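Local coordinates for protein peptidyl-prolyl cis-trans isomerase cyclophilin-type (Toxoplasma gondii, PDB 3BO7) that probably catalyses the cis-trans isomerisation of proline peptide bonds, assisting protein folding as a cyclophilin, and is seen here in complex with cyclosporin A, at residues Ile11-Gly16 with Pro164-Ile169; Phe119-Lys124 with Asp144-Trp149. All blocks are in the same frame, centred on the assembly; numbering follows the deposited sequence.

Contact 1: residues Ile11-Gly16 with Pro164-Ile169; sequences IVTTQG and PKVEEI
Thr14 turns its hydroxyl between its own N and carbonyl carbon (chi1 58°), and this brings OG1 to the backbone of Lys165. Lys165 N donates to Thr14 OG1 at 3.2 Å in a nearly straight bond (169° at H). In return Thr14 N donates to Lys165 O at 2.9 Å. Val12 and Glu168 form a hydrogen-bonded antiparallel pair. Val12 N reaches Glu168 O at 2.8 Å, and Glu168 N returns a longer bond to Val12 O. Glu167 N also donates to Val12 O, at 2.7 Å, so one carbonyl takes two N-H groups. Glu167 and Glu168 thus both face Val12, a classic beta bulge where the first and last strands, 7-13 and 166-171, pair in the cyclophilin beta-barrel. On one face Ile11 CG2 meets Val166 CG2 at 4.0 Å, and Ile11 CG1 lies beside Ile169 CD1. On the other face Val12 CG2 packs 3.7 Å from Glu168 CG, the two side chains running alongside. At the end of the strand, Thr13 OG1 accepts from Gln15 N in an ST turn and donates to Gly16 O at 2.7 Å. The Gln15 amide crosses Pro164, and its NE2 bonds to Lys162 O. Lys165 NZ forms a salt bridge with Asp45.

Contact 2: residues Phe119-Lys124 with Asp144-Trp149; sequences FFITFK and DVLRQW
In the cyclophilin beta-barrel, helix 143-149 is one of the two helices that cap the ends of the barrel. Here its inner side meets the end of strand 119-122 and the turn that follows. The contact is buried and apolar, with no hydrogen bond between the two segments. Leu146 reaches in between Ile121 and Phe123. Its CD2 lies 3.6 Å from Ile121 CG2, the branch that stands anti to the Ile121 backbone N, and 3.9 Å from Thr122 O. Leu18 of strand 16-22 touches Ile121, Leu146 and Trp149, so the helix and both strands share one apolar cluster. The Thr122 side chain points away from the helix, and its OG1 is hydrogen-bonded to Gly101 and Val104. Trp149 CB approaches Phe123 CZ at 4.2 Å. The indole has Val145 CG1 over one face, offset toward the rim, and Phe48 meets it with the planes at about 45°. The Phe123 side chain starts beside its backbone N (chi1 -65°), and its ring reaches Leu146, where Phe123 CE1 sits 4.0 Å from Leu146 CG and 3.2 Å from the backbone Leu146 O.

How the contacts relate
The centres of the two contacts lie about 13 Å apart, and both reach the same antiparallel sheet. Contact 2 is nested along the chain inside the loop closed by contact 1: strand 7-13 comes first, then strand 119-122, helix 143-149 and strand 166-171. Contact 1 joins the first and last strands of the sheet, so the two ends of the fold lie side by side. Trp149 bridges the contacts. Its NE1 is probably hydrogen-bonded to Gln15 O at 3.1 Å, while the indole also packs on Thr13 and Pro164. The helix that caps the barrel is therefore also joined to the turn after strand 7-13.

Contact 1: residues Ile11-Gly16 with Pro164-Ile169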
ATOM      1  N   ILE A  11       5.697  -5.457  -6.711  1.00 36.04           N
ATOM      2  CA  ILE A  11       5.072  -6.341  -5.730  1.00 36.42           C
ATOM      3  C   ILE A  11       4.628  -7.596  -6.473  1.00 36.50           C
ATOM      4  O   ILE A  11       3.805  -7.509  -7.389  1.00 36.46           O
ATOM      5  CB  ILE A  11       3.853  -5.670  -5.033  1.00 36.39           C
ATOM      6  CG1 ILE A  11       4.310  -4.498  -4.159  1.00 36.91           C
ATOM      7  CG2 ILE A  11       3.073  -6.685  -4.194  1.00 36.29           C
ATOM      8  CD1 ILE A  11       3.164  -3.701  -3.494  1.00 36.71           C
ATOM      9  N   VAL A  12       5.190  -8.745  -6.094  1.00 36.57           N
ATOM     10  CA  VAL A  12       4.846 -10.022  -6.709  1.00 36.98           C
ATOM     11  C   VAL A  12       3.882 -10.758  -5.792  1.00 37.61           C
ATOM     12  O   VAL A  12       4.246 -11.116  -4.661  1.00 37.53           O
ATOM     13  CB  VAL A  12       6.103 -10.925  -6.951  1.00 37.03           C
ATOM     14  CG1 VAL A  12       5.734 -12.161  -7.785  1.00 37.42           C
ATOM     15  CG2 VAL A  12       7.223 -10.159  -7.617  1.00 36.47           C
ATOM     16  N   THR A  13       2.653 -10.981  -6.256  1.00 38.29           N
ATOM     17  CA  THR A  13       1.689 -11.725  -5.440  1.00 39.37           C
ATOM     18  C   THR A  13       1.310 -13.060  -6.070  1.00 39.88           C
ATOM     19  O   THR A  13       1.652 -13.347  -7.222  1.00 40.28           O
ATOM     20  CB  THR A  13       0.396 -10.917  -5.091  1.00 39.38           C
ATOM     21  OG1 THR A  13      -0.491 -10.886  -6.217  1.00 40.13           O
ATOM     22  CG2 THR A  13       0.723  -9.486  -4.627  1.00 39.30           C
ATOM     23  N   THR A  14       0.589 -13.866  -5.299  1.00 40.28           N
ATOM     24  CA  THR A  14       0.093 -15.156  -5.758  1.00 40.41           C
ATOM     25  C   THR A  14      -0.980 -15.002  -6.837  1.00 40.68           C
ATOM     26  O   THR A  14      -1.437 -15.996  -7.401  1.00 40.85           O
ATOM     27  CB  THR A  14      -0.476 -15.978  -4.572  1.00 40.61           C
ATOM     28  OG1 THR A  14      -1.522 -15.238  -3.927  1.00 40.55           O
ATOM     29  CG2 THR A  14       0.619 -16.286  -3.546  1.00 40.75           C
ATOM     30  N   GLN A  15      -1.387 -13.762  -7.117  1.00 40.78           N
ATOM     31  CA  GLN A  15      -2.437 -13.495  -8.106  1.00 40.85           C
ATOM     32  C   GLN A  15      -2.095 -12.301  -8.996  1.00 41.00           C
ATOM     33  O   GLN A  15      -2.965 -11.492  -9.333  1.00 41.05           O
ATOM     34  CB  GLN A  15      -3.786 -13.272  -7.423  1.00 40.93           C
ATOM     35  CG  GLN A  15      -4.329 -14.490  -6.679  1.00 41.32           C
ATOM     36  CD  GLN A  15      -5.652 -14.223  -6.003  1.00 40.92           C
ATOM     37  OE1 GLN A  15      -6.523 -13.565  -6.560  1.00 40.58           O
ATOM     38  NE2 GLN A  15      -5.813 -14.743  -4.786  1.00 42.74           N
ATOM     39  N   GLY A  16      -0.825 -12.197  -9.376  1.00 40.93           N
ATOM     40  CA  GLY A  16      -0.380 -11.132 -10.261  1.00 40.83           C
ATOM     41  C   GLY A  16       0.666 -10.238  -9.633  1.00 40.67           C
ATOM     42  O   GLY A  16       0.905 -10.292  -8.419  1.00 41.14           O
ATOM     43  N   PRO A 164      -5.116 -12.160  -2.310  1.00 43.45           N
ATOM     44  CA  PRO A 164      -3.779 -12.165  -2.901  1.00 42.87           C
ATOM     45  C   PRO A 164      -2.738 -11.996  -1.802  1.00 42.57           C
ATOM     46  O   PRO A 164      -2.889 -11.135  -0.922  1.00 42.32           O
ATOM     47  CB  PRO A 164      -3.788 -10.933  -3.815  1.00 42.78           C
ATOM     48  CG  PRO A 164      -5.222 -10.669  -4.096  1.00 42.92           C
ATOM     49  CD  PRO A 164      -5.953 -11.073  -2.852  1.00 43.22           C
ATOM     50  N   LYS A 165      -1.704 -12.829  -1.848  1.00 42.28           N
ATOM     51  CA  LYS A 165      -0.643 -12.811  -0.847  1.00 42.42           C
ATOM     52  C   LYS A 165       0.676 -12.405  -1.503  1.00 41.75           C
ATOM     53  O   LYS A 165       1.022 -12.908  -2.578  1.00 41.61           O
ATOM     54  CB  LYS A 165      -0.526 -14.183  -0.165  1.00 42.25           C
ATOM     55  CG  LYS A 165       0.515 -14.258   0.949  1.00 43.17           C
ATOM     56  CD  LYS A 165       0.500 -15.615   1.676  1.00 44.42           C
ATOM     57  CE  LYS A 165       1.094 -16.748   0.835  1.00 47.91           C
ATOM     58  NZ  LYS A 165       2.557 -16.554   0.556  1.00 50.29           N
ATOM     59  N   VAL A 166       1.392 -11.486  -0.856  1.00 41.24           N
ATOM     60  CA  VAL A 166       2.677 -10.996  -1.349  1.00 40.62           C
ATOM     61  C   VAL A 166       3.725 -12.097  -1.230  1.00 40.88           C
ATOM     62  O   VAL A 166       4.007 -12.575  -0.127  1.00 40.67           O
ATOM     63  CB  VAL A 166       3.153  -9.717  -0.581  1.00 40.43           C
ATOM     64  CG1 VAL A 166       4.543  -9.289  -1.024  1.00 39.23           C
ATOM     65  CG2 VAL A 166       2.158  -8.569  -0.754  1.00 39.61           C
ATOM     66  N   GLU A 167       4.278 -12.502  -2.374  1.00 41.22           N
ATOM     67  CA  GLU A 167       5.389 -13.452  -2.423  1.00 41.53           C
ATOM     68  C   GLU A 167       6.705 -12.732  -2.150  1.00 41.56           C
ATOM     69  O   GLU A 167       7.546 -13.212  -1.388  1.00 41.77           O
ATOM     70  CB  GLU A 167       5.427 -14.183  -3.773  1.00 41.47           C
ATOM     71  CG  GLU A 167       4.497 -15.390  -3.834  1.00 41.80           C
ATOM     72  CD  GLU A 167       4.188 -15.876  -5.247  0.50 41.78           C
ATOM     73  OE1 GLU A 167       3.430 -16.863  -5.362  0.50 42.59           O
ATOM     74  OE2 GLU A 167       4.684 -15.289  -6.236  0.50 41.43           O
ATOM     75  N   GLU A 168       6.864 -11.562  -2.757  1.00 41.79           N
ATOM     76  CA  GLU A 168       8.064 -10.754  -2.573  1.00 42.01           C
ATOM     77  C   GLU A 168       7.865  -9.380  -3.158  1.00 41.05           C
ATOM     78  O   GLU A 168       6.960  -9.160  -3.965  1.00 40.93           O
ATOM     79  CB  GLU A 168       9.278 -11.402  -3.258  1.00 42.19           C
ATOM     80  CG  GLU A 168       9.143 -11.489  -4.776  1.00 42.79           C
ATOM     81  CD  GLU A 168      10.401 -11.967  -5.465  1.00 43.59           C
ATOM     82  OE1 GLU A 168      11.476 -12.011  -4.825  1.00 46.91           O
ATOM     83  OE2 GLU A 168      10.309 -12.300  -6.665  1.00 45.68           O
ATOM     84  N   ILE A 169       8.740  -8.467  -2.753  1.00 40.41           N
ATOM     85  CA  ILE A 169       8.807  -7.147  -3.351  1.00 39.70           C
ATOM     86  C   ILE A 169      10.216  -6.931  -3.896  1.00 39.35           C
ATOM     87  O   ILE A 169      11.210  -7.055  -3.165  1.00 39.55           O
ATOM     88  CB  ILE A 169       8.378  -6.037  -2.361  1.00 39.68           C
ATOM     89  CG1 ILE A 169       6.954  -6.321  -1.848  1.00 39.17           C
ATOM     90  CG2 ILE A 169       8.470  -4.663  -3.023  1.00 39.12           C
ATOM     91  CD1 ILE A 169       6.361  -5.244  -0.945  1.00 39.57           C
TER

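Contact 2: residues Phe119-Lys124 with Asp144-Trp149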
ATOM      1  N   PHE A 119      -1.471   0.045   3.640  1.00 29.28           N
ATOM      2  CA  PHE A 119      -1.636   0.891   2.478  1.00 29.30           C
ATOM      3  C   PHE A 119      -2.819   0.412   1.662  1.00 29.44           C
ATOM      4  O   PHE A 119      -3.344  -0.667   1.892  1.00 29.08           O
ATOM      5  CB  PHE A 119      -0.351   0.880   1.634  1.00 29.12           C
ATOM      6  CG  PHE A 119       0.037  -0.491   1.161  1.00 29.40           C
ATOM      7  CD1 PHE A 119      -0.437  -0.982  -0.061  1.00 28.38           C
ATOM      8  CD2 PHE A 119       0.840  -1.313   1.955  1.00 28.68           C
ATOM      9  CE1 PHE A 119      -0.103  -2.259  -0.487  1.00 27.69           C
ATOM     10  CE2 PHE A 119       1.176  -2.599   1.536  1.00 27.95           C
ATOM     11  CZ  PHE A 119       0.712  -3.066   0.314  1.00 28.11           C
ATOM     12  N   PHE A 120      -3.241   1.232   0.707  1.00 29.95           N
ATOM     13  CA  PHE A 120      -4.263   0.820  -0.245  1.00 30.19           C
ATOM     14  C   PHE A 120      -3.933   1.252  -1.661  1.00 30.43           C
ATOM     15  O   PHE A 120      -3.160   2.188  -1.890  1.00 30.24           O
ATOM     16  CB  PHE A 120      -5.659   1.306   0.167  1.00 30.14           C
ATOM     17  CG  PHE A 120      -5.795   2.799   0.310  1.00 29.57           C
ATOM     18  CD1 PHE A 120      -6.494   3.537  -0.640  1.00 30.82           C
ATOM     19  CD2 PHE A 120      -5.278   3.460   1.415  1.00 29.12           C
ATOM     20  CE1 PHE A 120      -6.658   4.918  -0.498  1.00 30.36           C
ATOM     21  CE2 PHE A 120      -5.429   4.831   1.563  1.00 28.80           C
ATOM     22  CZ  PHE A 120      -6.130   5.563   0.606  1.00 29.52           C
ATOM     23  N   ILE A 121      -4.516   0.543  -2.615  1.00 31.01           N
ATOM     24  CA  ILE A 121      -4.436   0.955  -4.007  1.00 31.43           C
ATOM     25  C   ILE A 121      -5.852   1.160  -4.513  1.00 32.08           C
ATOM     26  O   ILE A 121      -6.721   0.291  -4.340  1.00 32.25           O
ATOM     27  CB  ILE A 121      -3.645  -0.053  -4.869  1.00 31.27           C
ATOM     28  CG1 ILE A 121      -2.295  -0.363  -4.205  1.00 31.21           C
ATOM     29  CG2 ILE A 121      -3.426   0.508  -6.268  1.00 30.85           C
ATOM     30  CD1 ILE A 121      -1.512  -1.489  -4.833  1.00 29.89           C
ATOM     31  N   THR A 122      -6.096   2.319  -5.113  1.00 33.11           N
ATOM     32  CA  THR A 122      -7.441   2.668  -5.554  1.00 33.97           C
ATOM     33  C   THR A 122      -7.870   1.866  -6.776  1.00 34.65           C
ATOM     34  O   THR A 122      -7.050   1.559  -7.642  1.00 35.33           O
ATOM     35  CB  THR A 122      -7.581   4.175  -5.868  1.00 34.10           C
ATOM     36  OG1 THR A 122      -6.920   4.484  -7.106  1.00 35.01           O
ATOM     37  CG2 THR A 122      -7.007   5.025  -4.736  1.00 33.55           C
ATOM     38  N   PHE A 123      -9.156   1.527  -6.827  1.00 35.12           N
ATOM     39  CA  PHE A 123      -9.787   1.031  -8.047  1.00 35.61           C
ATOM     40  C   PHE A 123     -10.389   2.200  -8.843  1.00 36.30           C
ATOM     41  O   PHE A 123     -10.461   2.154 -10.079  1.00 37.01           O
ATOM     42  CB  PHE A 123     -10.866  -0.022  -7.727  1.00 34.77           C
ATOM     43  CG  PHE A 123     -10.322  -1.301  -7.113  1.00 34.35           C
ATOM     44  CD1 PHE A 123      -9.201  -1.939  -7.651  1.00 33.11           C
ATOM     45  CD2 PHE A 123     -10.953  -1.884  -6.029  1.00 32.16           C
ATOM     46  CE1 PHE A 123      -8.710  -3.122  -7.094  1.00 32.44           C
ATOM     47  CE2 PHE A 123     -10.476  -3.065  -5.473  1.00 33.05           C
ATOM     48  CZ  PHE A 123      -9.347  -3.681  -6.003  1.00 32.94           C
ATOM     49  N   LYS A 124     -10.827   3.232  -8.119  1.00 36.72           N
ATOM     50  CA  LYS A 124     -11.338   4.456  -8.738  0.50 36.73           C
ATOM     51  C   LYS A 124     -11.181   5.643  -7.799  1.00 36.62           C
ATOM     52  O   LYS A 124     -10.726   5.491  -6.665  1.00 37.01           O
ATOM     53  CB  LYS A 124     -12.801   4.303  -9.184  0.50 36.80           C
ATOM     54  CG  LYS A 124     -13.292   5.423 -10.125  0.50 37.43           C
ATOM     55  CD  LYS A 124     -12.313   5.702 -11.286  0.50 37.14           C
ATOM     56  CE  LYS A 124     -12.520   7.092 -11.878  0.50 36.77           C
ATOM     57  NZ  LYS A 124     -11.509   7.404 -12.923  0.50 36.49           N
ATOM     58  N   ASP A 144      -4.325  -4.165 -14.958  1.00 45.93           N
ATOM     59  CA  ASP A 144      -5.258  -5.254 -15.263  1.00 46.36           C
ATOM     60  C   ASP A 144      -5.269  -6.363 -14.210  1.00 46.61           C
ATOM     61  O   ASP A 144      -6.269  -7.064 -14.064  1.00 46.94           O
ATOM     62  CB  ASP A 144      -5.041  -5.791 -16.684  1.00 46.54           C
ATOM     63  CG  ASP A 144      -5.551  -4.819 -17.747  0.50 46.60           C
ATOM     64  OD1 ASP A 144      -6.692  -4.991 -18.223  0.50 45.92           O
ATOM     65  OD2 ASP A 144      -4.826  -3.855 -18.074  0.50 47.20           O
ATOM     66  N   VAL A 145      -4.168  -6.506 -13.474  1.00 46.94           N
ATOM     67  CA  VAL A 145      -4.137  -7.349 -12.271  1.00 47.11           C
ATOM     68  C   VAL A 145      -5.068  -6.735 -11.213  1.00 47.38           C
ATOM     69  O   VAL A 145      -5.851  -7.432 -10.561  1.00 47.24           O
ATOM     70  CB  VAL A 145      -2.691  -7.508 -11.723  1.00 47.14           C
ATOM     71  CG1 VAL A 145      -2.688  -8.038 -10.283  1.00 46.88           C
ATOM     72  CG2 VAL A 145      -1.880  -8.419 -12.628  1.00 46.73           C
ATOM     73  N   LEU A 146      -4.986  -5.414 -11.085  1.00 47.72           N
ATOM     74  CA  LEU A 146      -5.813  -4.644 -10.166  1.00 47.76           C
ATOM     75  C   LEU A 146      -7.284  -4.816 -10.508  1.00 47.94           C
ATOM     76  O   LEU A 146      -8.104  -5.041  -9.620  1.00 48.00           O
ATOM     77  CB  LEU A 146      -5.423  -3.170 -10.246  1.00 47.59           C
ATOM     78  CG  LEU A 146      -5.236  -2.344  -8.976  1.00 47.78           C
ATOM     79  CD1 LEU A 146      -4.417  -3.071  -7.912  1.00 46.90           C
ATOM     80  CD2 LEU A 146      -4.586  -1.010  -9.353  1.00 47.74           C
ATOM     81  N   ARG A 147      -7.605  -4.733 -11.801  1.00 48.18           N
ATOM     82  CA  ARG A 147      -8.972  -4.925 -12.290  1.00 48.15           C
ATOM     83  C   ARG A 147      -9.545  -6.324 -11.999  1.00 47.94           C
ATOM     84  O   ARG A 147     -10.751  -6.473 -11.821  1.00 48.00           O
ATOM     85  CB  ARG A 147      -9.067  -4.587 -13.778  1.00 48.38           C
ATOM     86  CG  ARG A 147      -8.993  -3.101 -14.060  1.00 48.97           C
ATOM     87  CD  ARG A 147      -9.126  -2.784 -15.540  1.00 50.77           C
ATOM     88  NE  ARG A 147      -8.886  -1.364 -15.785  1.00 52.64           N
ATOM     89  CZ  ARG A 147      -7.741  -0.853 -16.237  1.00 53.86           C
ATOM     90  NH1 ARG A 147      -6.707  -1.642 -16.531  1.00 55.00           N
ATOM     91  NH2 ARG A 147      -7.633   0.455 -16.410  1.00 54.03           N
ATOM     92  N   GLN A 148      -8.679  -7.331 -11.932  1.00 47.85           N
ATOM     93  CA  GLN A 148      -9.088  -8.680 -11.540  1.00 47.74           C
ATOM     94  C   GLN A 148      -9.295  -8.784 -10.031  1.00 47.79           C
ATOM     95  O   GLN A 148     -10.197  -9.490  -9.570  1.00 48.00           O
ATOM     96  CB  GLN A 148      -8.077  -9.738 -12.011  1.00 47.72           C
ATOM     97  CG  GLN A 148      -8.134 -10.056 -13.508  1.00 48.60           C
ATOM     98  CD  GLN A 148      -9.560 -10.276 -14.022  0.50 48.02           C
ATOM     99  OE1 GLN A 148     -10.265 -11.186 -13.577  0.50 47.43           O
ATOM    100  NE2 GLN A 148      -9.984  -9.435 -14.958  0.50 47.23           N
ATOM    101  N   TRP A 149      -8.454  -8.090  -9.264  1.00 47.24           N
ATOM    102  CA  TRP A 149      -8.618  -8.033  -7.819  1.00 46.93           C
ATOM    103  C   TRP A 149      -9.941  -7.400  -7.430  1.00 46.95           C
ATOM    104  O   TRP A 149     -10.544  -7.797  -6.439  1.00 46.70           O
ATOM    105  CB  TRP A 149      -7.483  -7.259  -7.159  1.00 46.80           C
ATOM    106  CG  TRP A 149      -6.159  -7.943  -7.203  1.00 46.59           C
ATOM    107  CD1 TRP A 149      -5.877  -9.181  -7.719  1.00 46.28           C
ATOM    108  CD2 TRP A 149      -4.933  -7.440  -6.671  1.00 46.53           C
ATOM    109  NE1 TRP A 149      -4.544  -9.465  -7.559  1.00 46.68           N
ATOM    110  CE2 TRP A 149      -3.942  -8.415  -6.915  1.00 46.75           C
ATOM    111  CE3 TRP A 149      -4.574  -6.257  -6.016  1.00 46.21           C
ATOM    112  CZ2 TRP A 149      -2.615  -8.241  -6.526  1.00 46.74           C
ATOM    113  CZ3 TRP A 149      -3.255  -6.087  -5.629  1.00 46.56           C
ATOM    114  CH2 TRP A 149      -2.292  -7.074  -5.884  1.00 46.68           C
TER